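Local coordinates for protein 16S rRNA (guanine(1405)-N(7))-methyltransferase (Klebsiella pneumoniae, PDB 6PI9) that probably methylates the N7 position of guanine 1405 in 16S rRNA with S-adenosyl-L-methionine as donor, conferring resistance to various aminoglycosides, at residues A86-L97 against C122-G130. Sequence-based numbering, arbitrary orientation.
Sequences ALSLHASTRERL and CGLNPILLG. With SAH (S-adenosyl-L-homocysteine), chain B.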
ATOM      1  N   ALA A  86      12.764  11.241  10.666  1.00 79.71           N
ATOM      2  CA  ALA A  86      12.975   9.799  10.612  1.00 76.28           C
ATOM      3  C   ALA A  86      11.647   9.058  10.634  1.00 73.64           C
ATOM      4  O   ALA A  86      11.392   8.180   9.796  1.00 73.15           O
ATOM      5  CB  ALA A  86      13.853   9.359  11.778  1.00 75.46           C
ATOM      6  N   LEU A  87      10.790   9.398  11.601  1.00 70.40           N
ATOM      7  CA  LEU A  87       9.515   8.715  11.744  1.00 66.19           C
ATOM      8  C   LEU A  87       8.652   8.878  10.501  1.00 70.94           C
ATOM      9  O   LEU A  87       7.770   8.042  10.254  1.00 71.08           O
ATOM     10  CB  LEU A  87       8.806   9.242  12.994  1.00 64.83           C
ATOM     11  CG  LEU A  87       9.431   8.781  14.308  1.00 66.77           C
ATOM     12  CD1 LEU A  87       8.902   9.586  15.513  1.00 64.77           C
ATOM     13  CD2 LEU A  87       9.200   7.275  14.491  1.00 59.60           C
ATOM     14  N   SER A  88       8.913   9.920   9.699  1.00 76.09           N
ATOM     15  CA  SER A  88       8.252  10.133   8.415  1.00 79.44           C
ATOM     16  C   SER A  88       8.638   9.092   7.366  1.00 76.24           C
ATOM     17  O   SER A  88       8.038   9.089   6.286  1.00 79.03           O
ATOM     18  CB  SER A  88       8.563  11.538   7.866  1.00 86.44           C
ATOM     19  OG  SER A  88       9.958  11.799   7.830  1.00 91.35           O
ATOM     20  N   LEU A  89       9.612   8.222   7.635  1.00 73.20           N
ATOM     21  CA  LEU A  89      10.119   7.290   6.631  1.00 70.98           C
ATOM     22  C   LEU A  89       9.465   5.910   6.682  1.00 71.53           C
ATOM     23  O   LEU A  89       9.711   5.093   5.781  1.00 67.50           O
ATOM     24  CB  LEU A  89      11.640   7.148   6.767  1.00 73.34           C
ATOM     25  CG  LEU A  89      12.445   8.107   5.887  1.00 81.31           C
ATOM     26  CD1 LEU A  89      12.025   9.585   6.019  1.00 83.52           C
ATOM     27  CD2 LEU A  89      13.920   7.950   6.191  1.00 81.86           C
ATOM     28  N   HIS A  90       8.632   5.636   7.689  1.00 63.53           N
ATOM     29  CA  HIS A  90       7.761   4.470   7.693  1.00 61.44           C
ATOM     30  C   HIS A  90       6.325   4.934   7.444  1.00 58.77           C
ATOM     31  O   HIS A  90       5.840   5.822   8.149  1.00 58.73           O
ATOM     32  CB  HIS A  90       7.844   3.723   9.024  1.00 56.89           C
ATOM     33  CG  HIS A  90       7.165   2.394   9.003  1.00 56.10           C
ATOM     34  ND1 HIS A  90       5.791   2.267   9.074  1.00 53.86           N
ATOM     35  CD2 HIS A  90       7.661   1.133   8.955  1.00 52.44           C
ATOM     36  CE1 HIS A  90       5.467   0.985   9.034  1.00 51.94           C
ATOM     37  NE2 HIS A  90       6.582   0.275   8.967  1.00 50.13           N
ATOM     38  N   ALA A  91       5.659   4.321   6.459  1.00 58.01           N
ATOM     39  CA  ALA A  91       4.352   4.795   6.002  1.00 61.12           C
ATOM     40  C   ALA A  91       3.352   4.932   7.151  1.00 60.16           C
ATOM     41  O   ALA A  91       2.603   5.914   7.216  1.00 55.40           O
ATOM     42  CB  ALA A  91       3.804   3.847   4.935  1.00 57.77           C
ATOM     43  N   SER A  92       3.331   3.964   8.081  1.00 51.79           N
ATOM     44  CA  SER A  92       2.336   4.008   9.161  1.00 49.21           C
ATOM     45  C   SER A  92       2.616   5.119  10.178  1.00 52.76           C
ATOM     46  O   SER A  92       1.671   5.720  10.726  1.00 53.21           O
ATOM     47  CB  SER A  92       2.274   2.647   9.869  1.00 46.03           C
ATOM     48  OG  SER A  92       2.020   1.596   8.939  1.00 45.16           O
ATOM     49  N   THR A  93       3.897   5.420  10.460  1.00 52.34           N
ATOM     50  CA  THR A  93       4.158   6.505  11.409  1.00 55.90           C
ATOM     51  C   THR A  93       3.973   7.874  10.761  1.00 62.04           C
ATOM     52  O   THR A  93       3.415   8.792  11.383  1.00 57.54           O
ATOM     53  CB  THR A  93       5.557   6.394  12.025  1.00 54.83           C
ATOM     54  OG1 THR A  93       6.485   5.920  11.042  1.00 56.34           O
ATOM     55  CG2 THR A  93       5.524   5.462  13.260  1.00 51.70           C
ATOM     56  N   ARG A  94       4.391   8.023   9.505  1.00 59.30           N
ATOM     57  CA  ARG A  94       4.169   9.306   8.852  1.00 63.26           C
ATOM     58  C   ARG A  94       2.680   9.631   8.791  1.00 66.01           C
ATOM     59  O   ARG A  94       2.283  10.779   9.021  1.00 62.98           O
ATOM     60  CB  ARG A  94       4.773   9.309   7.460  1.00 66.76           C
ATOM     61  CG  ARG A  94       4.654  10.676   6.799  1.00 69.94           C
ATOM     62  CD  ARG A  94       5.027  10.600   5.341  1.00 73.92           C
ATOM     63  NE  ARG A  94       4.360   9.476   4.699  1.00 68.84           N
ATOM     64  CZ  ARG A  94       4.993   8.502   4.061  1.00 72.64           C
ATOM     65  NH1 ARG A  94       6.310   8.536   3.954  1.00 76.71           N
ATOM     66  NH2 ARG A  94       4.308   7.505   3.515  1.00 66.21           N
ATOM     67  N   GLU A  95       1.838   8.614   8.541  1.00 58.14           N
ATOM     68  CA  GLU A  95       0.393   8.814   8.607  1.00 56.64           C
ATOM     69  C   GLU A  95      -0.032   9.439   9.929  1.00 56.07           C
ATOM     70  O   GLU A  95      -0.913  10.312   9.952  1.00 58.77           O
ATOM     71  CB  GLU A  95      -0.330   7.477   8.379  1.00 54.82           C
ATOM     72  CG  GLU A  95      -0.244   7.020   6.938  1.00 59.76           C
ATOM     73  CD  GLU A  95      -0.685   5.578   6.661  1.00 64.83           C
ATOM     74  OE1 GLU A  95      -0.981   4.788   7.605  1.00 56.62           O
ATOM     75  OE2 GLU A  95      -0.701   5.221   5.454  1.00 71.88           O
ATOM     76  N   ARG A  96       0.596   9.025  11.038  1.00 54.82           N
ATOM     77  CA  ARG A  96       0.192   9.405  12.389  1.00 61.11           C
ATOM     78  C   ARG A  96       0.805  10.718  12.885  1.00 66.40           C
ATOM     79  O   ARG A  96       0.240  11.329  13.804  1.00 68.64           O
ATOM     80  CB  ARG A  96       0.561   8.286  13.375  1.00 59.21           C
ATOM     81  CG  ARG A  96      -0.158   8.332  14.725  1.00 55.76           C
ATOM     82  CD  ARG A  96       0.047   7.027  15.482  1.00 53.11           C
ATOM     83  NE  ARG A  96      -0.550   5.896  14.755  1.00 47.77           N
ATOM     84  CZ  ARG A  96       0.134   4.951  14.126  1.00 45.29           C
ATOM     85  NH1 ARG A  96       1.475   4.936  14.158  1.00 45.28           N
ATOM     86  NH2 ARG A  96      -0.532   3.958  13.512  1.00 41.44           N
ATOM     87  N   LEU A  97       1.947  11.151  12.320  1.00 64.56           N
ATOM     88  CA  LEU A  97       2.657  12.332  12.825  1.00 66.06           C
ATOM     89  C   LEU A  97       1.792  13.580  12.957  1.00 68.50           C
ATOM     90  O   LEU A  97       1.850  14.238  14.011  1.00 69.71           O
ATOM     91  CB  LEU A  97       3.848  12.640  11.920  1.00 68.73           C
ATOM     92  CG  LEU A  97       5.036  11.741  12.094  1.00 72.34           C
ATOM     93  CD1 LEU A  97       5.989  12.010  10.951  1.00 78.28           C
ATOM     94  CD2 LEU A  97       5.655  12.063  13.422  1.00 73.83           C
ATOM     95  N   CYS A 122       5.016  -3.512  15.315  1.00 33.74           N
ATOM     96  CA  CYS A 122       5.249  -2.173  15.831  1.00 34.94           C
ATOM     97  C   CYS A 122       5.775  -1.208  14.792  1.00 35.49           C
ATOM     98  O   CYS A 122       5.623   0.000  14.980  1.00 38.82           O
ATOM     99  CB  CYS A 122       6.244  -2.218  17.010  1.00 32.85           C
ATOM    100  SG  CYS A 122       7.903  -2.840  16.569  1.00 40.81           S
ATOM    101  N   GLY A 123       6.360  -1.712  13.703  1.00 36.44           N
ATOM    102  CA  GLY A 123       6.999  -0.813  12.750  1.00 36.98           C
ATOM    103  C   GLY A 123       7.979   0.087  13.460  1.00 41.56           C
ATOM    104  O   GLY A 123       8.767  -0.367  14.279  1.00 42.94           O
ATOM    105  N   LEU A 124       7.893   1.399  13.209  1.00 42.96           N
ATOM    106  CA  LEU A 124       8.687   2.357  13.977  1.00 46.64           C
ATOM    107  C   LEU A 124       7.887   3.059  15.076  1.00 42.44           C
ATOM    108  O   LEU A 124       8.377   4.009  15.680  1.00 43.09           O
ATOM    109  CB  LEU A 124       9.303   3.403  13.061  1.00 53.86           C
ATOM    110  CG  LEU A 124      10.275   2.864  12.014  1.00 56.10           C
ATOM    111  CD1 LEU A 124      10.757   4.034  11.147  1.00 56.03           C
ATOM    112  CD2 LEU A 124      11.494   2.109  12.632  1.00 57.17           C
ATOM    113  N   ASN A 125       6.665   2.611  15.354  1.00 42.31           N
ATOM    114  CA  ASN A 125       5.833   3.334  16.310  1.00 42.68           C
ATOM    115  C   ASN A 125       6.453   3.461  17.705  1.00 45.55           C
ATOM    116  O   ASN A 125       6.164   4.467  18.378  1.00 48.92           O
ATOM    117  CB  ASN A 125       4.459   2.663  16.392  1.00 41.40           C
ATOM    118  CG  ASN A 125       3.498   3.459  17.262  1.00 49.52           C
ATOM    119  OD1 ASN A 125       3.154   4.611  16.931  1.00 45.44           O
ATOM    120  ND2 ASN A 125       3.093   2.872  18.384  1.00 50.52           N
ATOM    121  N   PRO A 126       7.260   2.514  18.209  1.00 43.89           N
ATOM    122  CA  PRO A 126       7.820   2.698  19.573  1.00 40.92           C
ATOM    123  C   PRO A 126       8.772   3.865  19.692  1.00 47.72           C
ATOM    124  O   PRO A 126       8.976   4.389  20.806  1.00 52.57           O
ATOM    125  CB  PRO A 126       8.498   1.349  19.855  1.00 43.48           C
ATOM    126  CG  PRO A 126       8.160   0.449  18.569  1.00 38.80           C
ATOM    127  CD  PRO A 126       7.143   1.075  17.835  1.00 41.61           C
ATOM    128  N   ILE A 127       9.352   4.317  18.582  1.00 49.10           N
ATOM    129  CA  ILE A 127      10.146   5.541  18.631  1.00 52.19           C
ATOM    130  C   ILE A 127       9.237   6.767  18.774  1.00 52.78           C
ATOM    131  O   ILE A 127       9.536   7.689  19.538  1.00 62.50           O
ATOM    132  CB  ILE A 127      11.036   5.623  17.386  1.00 55.37           C
ATOM    133  CG1 ILE A 127      12.011   4.443  17.377  1.00 56.89           C
ATOM    134  CG2 ILE A 127      11.780   6.967  17.348  1.00 59.63           C
ATOM    135  CD1 ILE A 127      12.827   4.344  16.113  1.00 56.74           C
ATOM    136  N   LEU A 128       8.112   6.786  18.058  1.00 48.79           N
ATOM    137  CA  LEU A 128       7.120   7.851  18.222  1.00 51.42           C
ATOM    138  C   LEU A 128       6.599   7.900  19.654  1.00 57.81           C
ATOM    139  O   LEU A 128       6.640   8.955  20.301  1.00 63.26           O
ATOM    140  CB  LEU A 128       5.971   7.648  17.231  1.00 51.52           C
ATOM    141  CG  LEU A 128       4.830   8.672  17.250  1.00 52.59           C
ATOM    142  CD1 LEU A 128       5.412  10.102  17.180  1.00 60.27           C
ATOM    143  CD2 LEU A 128       3.919   8.407  16.073  1.00 51.84           C
ATOM    144  N   LEU A 129       6.102   6.764  20.158  1.00 53.16           N
ATOM    145  CA  LEU A 129       5.727   6.635  21.570  1.00 53.77           C
ATOM    146  C   LEU A 129       6.805   7.127  22.514  1.00 57.32           C
ATOM    147  O   LEU A 129       6.542   7.906  23.439  1.00 64.17           O
ATOM    148  CB  LEU A 129       5.435   5.175  21.896  1.00 52.59           C
ATOM    149  CG  LEU A 129       4.222   4.586  21.228  1.00 55.42           C
ATOM    150  CD1 LEU A 129       4.112   3.109  21.676  1.00 58.21           C
ATOM    151  CD2 LEU A 129       3.044   5.414  21.640  1.00 57.62           C
ATOM    152  N   GLY A 130       8.011   6.609  22.368  1.00 55.63           N
ATOM    153  CA  GLY A 130       9.043   6.951  23.322  1.00 52.82           C
ATOM    154  C   GLY A 130       9.310   8.438  23.388  1.00 62.03           C
ATOM    155  O   GLY A 130       9.600   8.981  24.467  1.00 63.97           O
TER
HETATM  156  N   SAH B 301       1.573  -0.754  14.103  1.00 31.10           N
HETATM  157  CA  SAH B 301       2.521   0.087  13.339  1.00 37.56           C
HETATM  158  CB  SAH B 301       2.795  -0.516  11.973  1.00 32.30           C
HETATM  159  CG  SAH B 301       1.564  -0.855  11.084  1.00 33.14           C
HETATM  160  SD  SAH B 301       2.094  -1.301   9.365  1.00 39.99           S
HETATM  161  C   SAH B 301       1.973   1.517  13.173  1.00 42.37           C
HETATM  162  O   SAH B 301       0.734   1.658  13.234  1.00 39.26           O
HETATM  163  OXT SAH B 301       2.720   2.488  12.939  1.00 39.30           O
HETATM  164  C5' SAH B 301       1.873  -3.129   9.485  1.00 39.29           C
HETATM  165  C4' SAH B 301       3.065  -3.853  10.178  1.00 38.86           C
HETATM  166  O4' SAH B 301       2.718  -5.234  10.419  1.00 37.65           O
HETATM  167  C3' SAH B 301       4.440  -3.853   9.449  1.00 40.94           C
HETATM  168  O3' SAH B 301       5.463  -3.297  10.300  1.00 41.88           O
HETATM  169  C2' SAH B 301       4.745  -5.325   9.175  1.00 38.14           C
HETATM  170  O2' SAH B 301       6.143  -5.567   9.348  1.00 39.56           O
HETATM  171  C1' SAH B 301       3.938  -5.987  10.303  1.00 34.99           C
HETATM  172  N9  SAH B 301       3.493  -7.336  10.008  1.00 32.75           N
HETATM  173  C8  SAH B 301       2.789  -7.755   8.909  1.00 35.06           C
HETATM  174  N7  SAH B 301       2.468  -9.071   9.096  1.00 34.29           N
HETATM  175  C5  SAH B 301       3.028  -9.477  10.280  1.00 32.95           C
HETATM  176  C6  SAH B 301       3.084 -10.681  10.946  1.00 34.53           C
HETATM  177  N6  SAH B 301       2.586 -11.792  10.446  1.00 31.44           N
HETATM  178  N1  SAH B 301       3.677 -10.709  12.197  1.00 30.01           N
HETATM  179  C2  SAH B 301       4.277  -9.613  12.720  1.00 30.24           C
HETATM  180  N3  SAH B 301       4.252  -8.407  12.071  1.00 33.28           N
HETATM  181  C4  SAH B 301       3.621  -8.383  10.863  1.00 30.83           C
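Arg96 and Asn125 meet at the carboxylate end of the S-adenosyl-L-homocysteine pocket. The two side chains cross at about a right angle, their guanidinium and amide planes 78° apart, and Arg96 NH1 lies 3.3 Å from Asn125 OD1. Two bonds grip the ligand carboxylate: the nearly straight one from Arg96 NH1 to SAH OXT is 3.0 Å long, and Arg96 NH2 reaches SAH O at 2.6 Å. Arg96 NE forms a salt bridge with Glu252, and Asn125 ND2 hydrogen-bonds Asp119. Gly123 and Asn125 belong to the glycine-containing turn between strand 117-120 and helix 125-131, the cofactor-binding loop after the first strand of the Rossmann-like methyltransferase fold; Asp141, on the next strand, accepts from Gly123 N. With CG anti to the backbone N (chi1 -170°), His90 carries its ring toward this turn, Leu124 N lying over one face, and its ND1 caps helix 91-96 by accepting from Ser92 N. Leu124 CD1 packs on His90 CB at 3.6 Å. Thr93 CG2 lies against the start of helix 125-131, 3.7 Å from Asn125 N. Farther from the ligand, Leu87 lays both methyls on one face of that helix, CD2 3.8 Å from Ile127 CB and CD1 3.9 Å from Leu128 CD1, and Leu97 CD2 touches the same Leu128 methyl.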